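Local coordinates for protein dihydropteroate synthase (Anaplasma phagocytophilum, PDB 6UCZ) that probably catalyses the condensation of 6-hydroxymethyl-dihydropterin pyrophosphate with p-aminobenzoate to give dihydropteroate, a step of folate synthesis, at residues P144-H158 and W184-V197. Sequence-based numbering, arbitrary orientation.
Sequences PAIAAASSAKIIIMH and WLCSRVDTLIAQGV. With PMM (pterin-6-yl-methyl-monophosphate), chain C.
In the TIM-barrel fold of dihydropteroate synthase, this contact is part of a beta-alpha-beta crossover: strand 153-157 packs against helix 184-194, which leads on to the adjacent parallel strand 202-205. The axes of strand and helix pass 9.4 Å apart, and the two run roughly antiparallel, at 145°. Ile154 and Ile156 point toward the helix, whereas Ile155 and Met157 point away from it, into the pterin pocket, where Met157 SD lies 3.5 Å from N3 of the bound pterin-6-yl-methyl-monophosphate.

Ile156 fills the middle of the interface. Its CG1 sits between backbone N and carbonyl carbon (chi1 49°), which carries CD1 to within 3.8 Å of Arg188 CB and onto Val189 CG2, while CG2 meets Leu192 CD1 tip to tip. Where the strand ends, His158 turns an edge to the face of the Trp184 indole: the planes stand at 62°, and His158 CD2 is 3.4 Å from Trp184 CD2. The opposite indole face carries the Arg188 guanidinium, centred over Trp184 CE2, so the indole is held between the two. Arg188 NE is hydrogen-bonded to Gly137 O, and His158 ND1 to Lys212 NZ. Met157 O, next to Trp184 CH2, is buried without a polar partner.

At the other end of the contact, Leu192 CD2 lies against Pro144, and Val197 CG2 against Ala147 and Ala148. A Schellman motif ends the helix: Gly196, at C-prime, has positive phi, Val197 N is hydrogen-bonded to Leu192 O and Gly196 N to Ile193 O; the turn brings Gln195 O to 3.2 Å from Ala148 CB. The Gln195 amide crosses Pro144, its CD 3.4 Å from Pro144 CB, and one water donates to Gln195 OE1, 2.9 Å from the water oxygen, and accepts from Ala145 N.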
loop_
_atom_site.group_PDB
_atom_site.type_symbol
_atom_site.label_atom_id
_atom_site.label_comp_id
_atom_site.label_asym_id
_atom_site.label_seq_id
_atom_site.Cartn_x
_atom_site.Cartn_y
_atom_site.Cartn_z
ATOM N N PRO A 144 -7.927 3.254 14.673
ATOM C CA PRO A 144 -8.303 4.681 14.614
ATOM C C PRO A 144 -7.747 5.519 15.755
ATOM O O PRO A 144 -7.320 6.659 15.531
ATOM C CB PRO A 144 -9.835 4.632 14.636
ATOM C CG PRO A 144 -10.163 3.303 14.027
ATOM C CD PRO A 144 -9.110 2.380 14.554
ATOM N N ALA A 145 -7.737 4.989 16.977
ATOM C CA ALA A 145 -7.200 5.748 18.099
ATOM C C ALA A 145 -5.714 6.024 17.906
ATOM O O ALA A 145 -5.240 7.129 18.189
ATOM C CB ALA A 145 -7.451 4.996 19.412
ATOM N N ILE A 146 -4.972 5.040 17.389
ATOM C CA ILE A 146 -3.542 5.221 17.140
ATOM C C ILE A 146 -3.306 6.291 16.077
ATOM O O ILE A 146 -2.452 7.168 16.236
ATOM C CB ILE A 146 -2.892 3.886 16.733
ATOM C CG1 ILE A 146 -2.837 2.935 17.922
ATOM C CG2 ILE A 146 -1.488 4.123 16.198
ATOM C CD1 ILE A 146 -2.389 3.607 19.185
ATOM N N ALA A 147 -4.045 6.224 14.965
ATOM C CA ALA A 147 -3.854 7.217 13.911
ATOM C C ALA A 147 -4.213 8.614 14.398
ATOM O O ALA A 147 -3.491 9.582 14.125
ATOM C CB ALA A 147 -4.686 6.848 12.681
ATOM N N ALA A 148 -5.317 8.735 15.143
ATOM C CA ALA A 148 -5.753 10.051 15.591
ATOM C C ALA A 148 -4.781 10.646 16.597
ATOM O O ALA A 148 -4.435 11.827 16.496
ATOM C CB ALA A 148 -7.150 9.965 16.208
ATOM N N ALA A 149 -4.269 9.829 17.520
ATOM C CA ALA A 149 -3.376 10.335 18.554
ATOM C C ALA A 149 -1.959 10.549 18.051
ATOM O O ALA A 149 -1.092 10.947 18.834
ATOM C CB ALA A 149 -3.351 9.381 19.750
ATOM N N SER A 150 -1.711 10.343 16.765
ATOM C CA SER A 150 -0.375 10.487 16.223
ATOM C C SER A 150 -0.306 11.444 15.051
ATOM O O SER A 150 0.801 11.726 14.582
ATOM C CB SER A 150 0.172 9.123 15.772
ATOM O OG SER A 150 -0.491 8.677 14.592
ATOM N N SER A 151 -1.441 11.947 14.563
ATOM C CA SER A 151 -1.505 12.889 13.451
ATOM C C SER A 151 -0.948 12.295 12.157
ATOM O O SER A 151 -0.705 13.030 11.190
ATOM C CB SER A 151 -0.794 14.210 13.780
ATOM O OG SER A 151 0.596 14.017 13.970
ATOM N N ALA A 152 -0.716 10.985 12.129
ATOM C CA ALA A 152 -0.129 10.324 10.977
ATOM C C ALA A 152 -1.090 10.289 9.793
ATOM O O ALA A 152 -2.313 10.343 9.939
ATOM C CB ALA A 152 0.253 8.885 11.329
ATOM N N LYS A 153 -0.514 10.190 8.604
ATOM C CA LYS A 153 -1.308 9.844 7.437
ATOM C C LYS A 153 -1.564 8.343 7.473
ATOM O O LYS A 153 -0.728 7.563 7.952
ATOM C CB LYS A 153 -0.582 10.238 6.154
ATOM C CG LYS A 153 -0.210 11.710 6.104
ATOM C CD LYS A 153 0.662 12.039 4.892
ATOM C CE LYS A 153 2.108 12.295 5.310
ATOM N NZ LYS A 153 2.864 13.092 4.297
ATOM N N ILE A 154 -2.717 7.925 6.960
ATOM C CA ILE A 154 -3.076 6.514 7.022
ATOM C C ILE A 154 -3.674 6.040 5.706
ATOM O O ILE A 154 -4.583 6.672 5.160
ATOM C CB ILE A 154 -4.027 6.228 8.205
ATOM C CG1 ILE A 154 -4.506 4.779 8.163
ATOM C CG2 ILE A 154 -5.192 7.217 8.240
ATOM C CD1 ILE A 154 -4.949 4.268 9.528
ATOM N N ILE A 155 -3.158 4.927 5.195
ATOM C CA ILE A 155 -3.761 4.212 4.076
ATOM C C ILE A 155 -4.631 3.098 4.643
ATOM O O ILE A 155 -4.175 2.326 5.497
ATOM C CB ILE A 155 -2.691 3.619 3.146
ATOM C CG1 ILE A 155 -1.696 4.696 2.718
ATOM C CG2 ILE A 155 -3.352 2.963 1.906
ATOM C CD1 ILE A 155 -0.411 4.117 2.154
ATOM N N ILE A 156 -5.878 3.014 4.185
ATOM C CA ILE A 156 -6.758 1.887 4.486
ATOM C C ILE A 156 -7.006 1.129 3.188
ATOM O O ILE A 156 -7.378 1.730 2.170
ATOM C CB ILE A 156 -8.071 2.335 5.153
ATOM C CG1 ILE A 156 -8.727 3.482 4.374
ATOM C CG2 ILE A 156 -7.816 2.743 6.614
ATOM C CD1 ILE A 156 -10.113 3.875 4.928
ATOM N N MET A 157 -6.786 -0.187 3.217
ATOM C CA MET A 157 -6.830 -1.036 2.028
ATOM C C MET A 157 -8.017 -1.993 2.089
ATOM O O MET A 157 -8.239 -2.638 3.120
ATOM C CB MET A 157 -5.545 -1.856 1.912
ATOM C CG MET A 157 -5.413 -2.563 0.563
ATOM S SD MET A 157 -4.252 -3.924 0.648
ATOM C CE MET A 157 -5.233 -5.142 1.559
ATOM N N HIS A 158 -8.757 -2.113 0.981
ATOM C CA HIS A 158 -9.889 -3.036 0.938
ATOM C C HIS A 158 -9.424 -4.488 0.843
ATOM O O HIS A 158 -8.498 -4.810 0.094
ATOM C CB HIS A 158 -10.798 -2.732 -0.255
ATOM C CG HIS A 158 -11.984 -3.648 -0.336
ATOM N ND1 HIS A 158 -11.919 -4.904 -0.898
ATOM C CD2 HIS A 158 -13.246 -3.514 0.140
ATOM C CE1 HIS A 158 -13.097 -5.496 -0.790
ATOM N NE2 HIS A 158 -13.923 -4.669 -0.173
ATOM N N TRP A 184 -17.371 0.017 1.582
ATOM C CA TRP A 184 -16.532 -0.526 2.648
ATOM C C TRP A 184 -15.517 0.515 3.128
ATOM O O TRP A 184 -15.370 0.758 4.337
ATOM C CB TRP A 184 -15.847 -1.783 2.105
ATOM C CG TRP A 184 -15.033 -2.698 3.017
ATOM C CD1 TRP A 184 -15.437 -3.890 3.544
ATOM C CD2 TRP A 184 -13.654 -2.544 3.391
ATOM N NE1 TRP A 184 -14.407 -4.474 4.245
ATOM C CE2 TRP A 184 -13.305 -3.665 4.168
ATOM C CE3 TRP A 184 -12.690 -1.555 3.164
ATOM C CZ2 TRP A 184 -12.037 -3.820 4.728
ATOM C CZ3 TRP A 184 -11.431 -1.713 3.714
ATOM C CH2 TRP A 184 -11.110 -2.840 4.477
ATOM N N LEU A 185 -14.834 1.166 2.178
ATOM C CA LEU A 185 -13.872 2.214 2.507
ATOM C C LEU A 185 -14.542 3.411 3.166
ATOM O O LEU A 185 -14.005 3.979 4.128
ATOM C CB LEU A 185 -13.129 2.641 1.240
ATOM C CG LEU A 185 -12.146 1.589 0.739
ATOM C CD1 LEU A 185 -11.679 1.935 -0.659
ATOM C CD2 LEU A 185 -10.957 1.508 1.691
ATOM N N CYS A 186 -15.715 3.813 2.664
ATOM C CA CYS A 186 -16.379 4.989 3.218
ATOM C C CYS A 186 -16.807 4.766 4.660
ATOM O O CYS A 186 -16.774 5.699 5.469
ATOM C CB CYS A 186 -17.584 5.372 2.359
ATOM S SG CYS A 186 -17.143 6.206 0.815
ATOM N N SER A 187 -17.220 3.543 4.997
ATOM C CA SER A 187 -17.545 3.228 6.387
ATOM C C SER A 187 -16.329 3.404 7.292
ATOM O O SER A 187 -16.456 3.852 8.441
ATOM C CB SER A 187 -18.098 1.806 6.477
ATOM O OG SER A 187 -17.938 1.276 7.776
ATOM N N ARG A 188 -15.146 3.027 6.794
ATOM C CA ARG A 188 -13.920 3.146 7.574
ATOM C C ARG A 188 -13.441 4.591 7.660
ATOM O O ARG A 188 -12.894 5.006 8.688
ATOM C CB ARG A 188 -12.856 2.227 6.990
ATOM C CG ARG A 188 -13.027 0.807 7.505
ATOM C CD ARG A 188 -12.911 -0.209 6.402
ATOM N NE ARG A 188 -13.014 -1.566 6.922
ATOM C CZ ARG A 188 -14.133 -2.288 6.913
ATOM N NH1 ARG A 188 -15.248 -1.784 6.397
ATOM N NH2 ARG A 188 -14.130 -3.516 7.409
ATOM N N VAL A 189 -13.592 5.356 6.574
ATOM C CA VAL A 189 -13.338 6.792 6.635
ATOM C C VAL A 189 -14.162 7.422 7.749
ATOM O O VAL A 189 -13.653 8.216 8.552
ATOM C CB VAL A 189 -13.637 7.456 5.279
ATOM C CG1 VAL A 189 -13.635 8.970 5.420
ATOM C CG2 VAL A 189 -12.624 7.028 4.242
ATOM N N ASP A 190 -15.453 7.072 7.814
ATOM C CA ASP A 190 -16.322 7.628 8.847
ATOM C C ASP A 190 -15.827 7.266 10.238
ATOM O O ASP A 190 -15.836 8.105 11.147
ATOM C CB ASP A 190 -17.759 7.141 8.662
ATOM C CG ASP A 190 -18.446 7.777 7.471
ATOM O OD1 ASP A 190 -18.040 8.886 7.064
ATOM O OD2 ASP A 190 -19.401 7.168 6.949
ATOM N N THR A 191 -15.395 6.018 10.427
ATOM C CA THR A 191 -14.868 5.611 11.725
ATOM C C THR A 191 -13.667 6.461 12.118
ATOM O O THR A 191 -13.578 6.947 13.253
ATOM C CB THR A 191 -14.507 4.126 11.693
ATOM O OG1 THR A 191 -15.694 3.360 11.445
ATOM C CG2 THR A 191 -13.887 3.691 13.013
ATOM N N LEU A 192 -12.736 6.660 11.185
ATOM C CA LEU A 192 -11.530 7.432 11.474
ATOM C C LEU A 192 -11.862 8.870 11.862
ATOM O O LEU A 192 -11.341 9.396 12.852
ATOM C CB LEU A 192 -10.605 7.415 10.251
ATOM C CG LEU A 192 -9.947 6.086 9.879
ATOM C CD1 LEU A 192 -9.317 6.162 8.488
ATOM C CD2 LEU A 192 -8.907 5.730 10.918
ATOM N N ILE A 193 -12.699 9.534 11.060
ATOM C CA ILE A 193 -13.033 10.934 11.315
ATOM C C ILE A 193 -13.755 11.079 12.644
ATOM O O ILE A 193 -13.489 12.013 13.413
ATOM C CB ILE A 193 -13.869 11.502 10.154
ATOM C CG1 ILE A 193 -13.052 11.505 8.861
ATOM C CG2 ILE A 193 -14.363 12.904 10.477
ATOM C CD1 ILE A 193 -13.830 12.017 7.658
ATOM N N ALA A 194 -14.678 10.161 12.939
ATOM C CA ALA A 194 -15.389 10.221 14.213
ATOM C C ALA A 194 -14.442 10.065 15.395
ATOM O O ALA A 194 -14.693 10.618 16.469
ATOM C CB ALA A 194 -16.476 9.148 14.266
ATOM N N GLN A 195 -13.344 9.336 15.215
ATOM C CA GLN A 195 -12.391 9.090 16.285
ATOM C C GLN A 195 -11.245 10.089 16.287
ATOM O O GLN A 195 -10.272 9.896 17.023
ATOM C CB GLN A 195 -11.860 7.661 16.177
ATOM C CG GLN A 195 -12.936 6.616 16.432
ATOM C CD GLN A 195 -12.378 5.278 16.860
ATOM O OE1 GLN A 195 -11.473 5.198 17.689
ATOM N NE2 GLN A 195 -12.907 4.208 16.271
ATOM N N GLY A 196 -11.332 11.136 15.474
ATOM C CA GLY A 196 -10.399 12.240 15.536
ATOM C C GLY A 196 -9.314 12.271 14.484
ATOM O O GLY A 196 -8.349 13.026 14.649
ATOM N N VAL A 197 -9.426 11.484 13.420
ATOM C CA VAL A 197 -8.468 11.534 12.318
ATOM C C VAL A 197 -8.898 12.611 11.334
ATOM O O VAL A 197 -10.037 12.610 10.851
ATOM C CB VAL A 197 -8.333 10.174 11.614
ATOM C CG1 VAL A 197 -7.427 10.317 10.382
ATOM C CG2 VAL A 197 -7.766 9.132 12.558
HETATM N N5 PMM C . -0.348 -5.323 -1.141
HETATM C C6 PMM C . 0.401 -6.076 -0.327
HETATM C C7 PMM C . 0.788 -5.613 0.916
HETATM N N8 PMM C . 0.451 -4.418 1.413
HETATM N N1 PMM C . -0.626 -2.431 1.098
HETATM C C2 PMM C . -1.379 -1.639 0.344
HETATM N N2 PMM C . -1.751 -0.440 0.806
HETATM N N3 PMM C . -1.821 -1.992 -0.902
HETATM C C4 PMM C . -1.562 -3.193 -1.522
HETATM O O4 PMM C . -2.018 -3.448 -2.636
HETATM C C4A PMM C . -0.726 -4.108 -0.715
HETATM C C8A PMM C . -0.297 -3.671 0.591
HETATM C C9 PMM C . 0.733 -7.458 -0.830
HETATM O O10 PMM C . 1.686 -7.355 -1.908
HETATM P PA PMM C . 3.233 -7.802 -1.745
HETATM O O1P PMM C . 3.798 -7.733 -3.173
HETATM O O2P PMM C . 3.245 -9.268 -1.332
HETATM O O3P PMM C . 3.931 -6.905 -0.778
HETATM O O HOH W 1 -9.681 3.000 17.999
#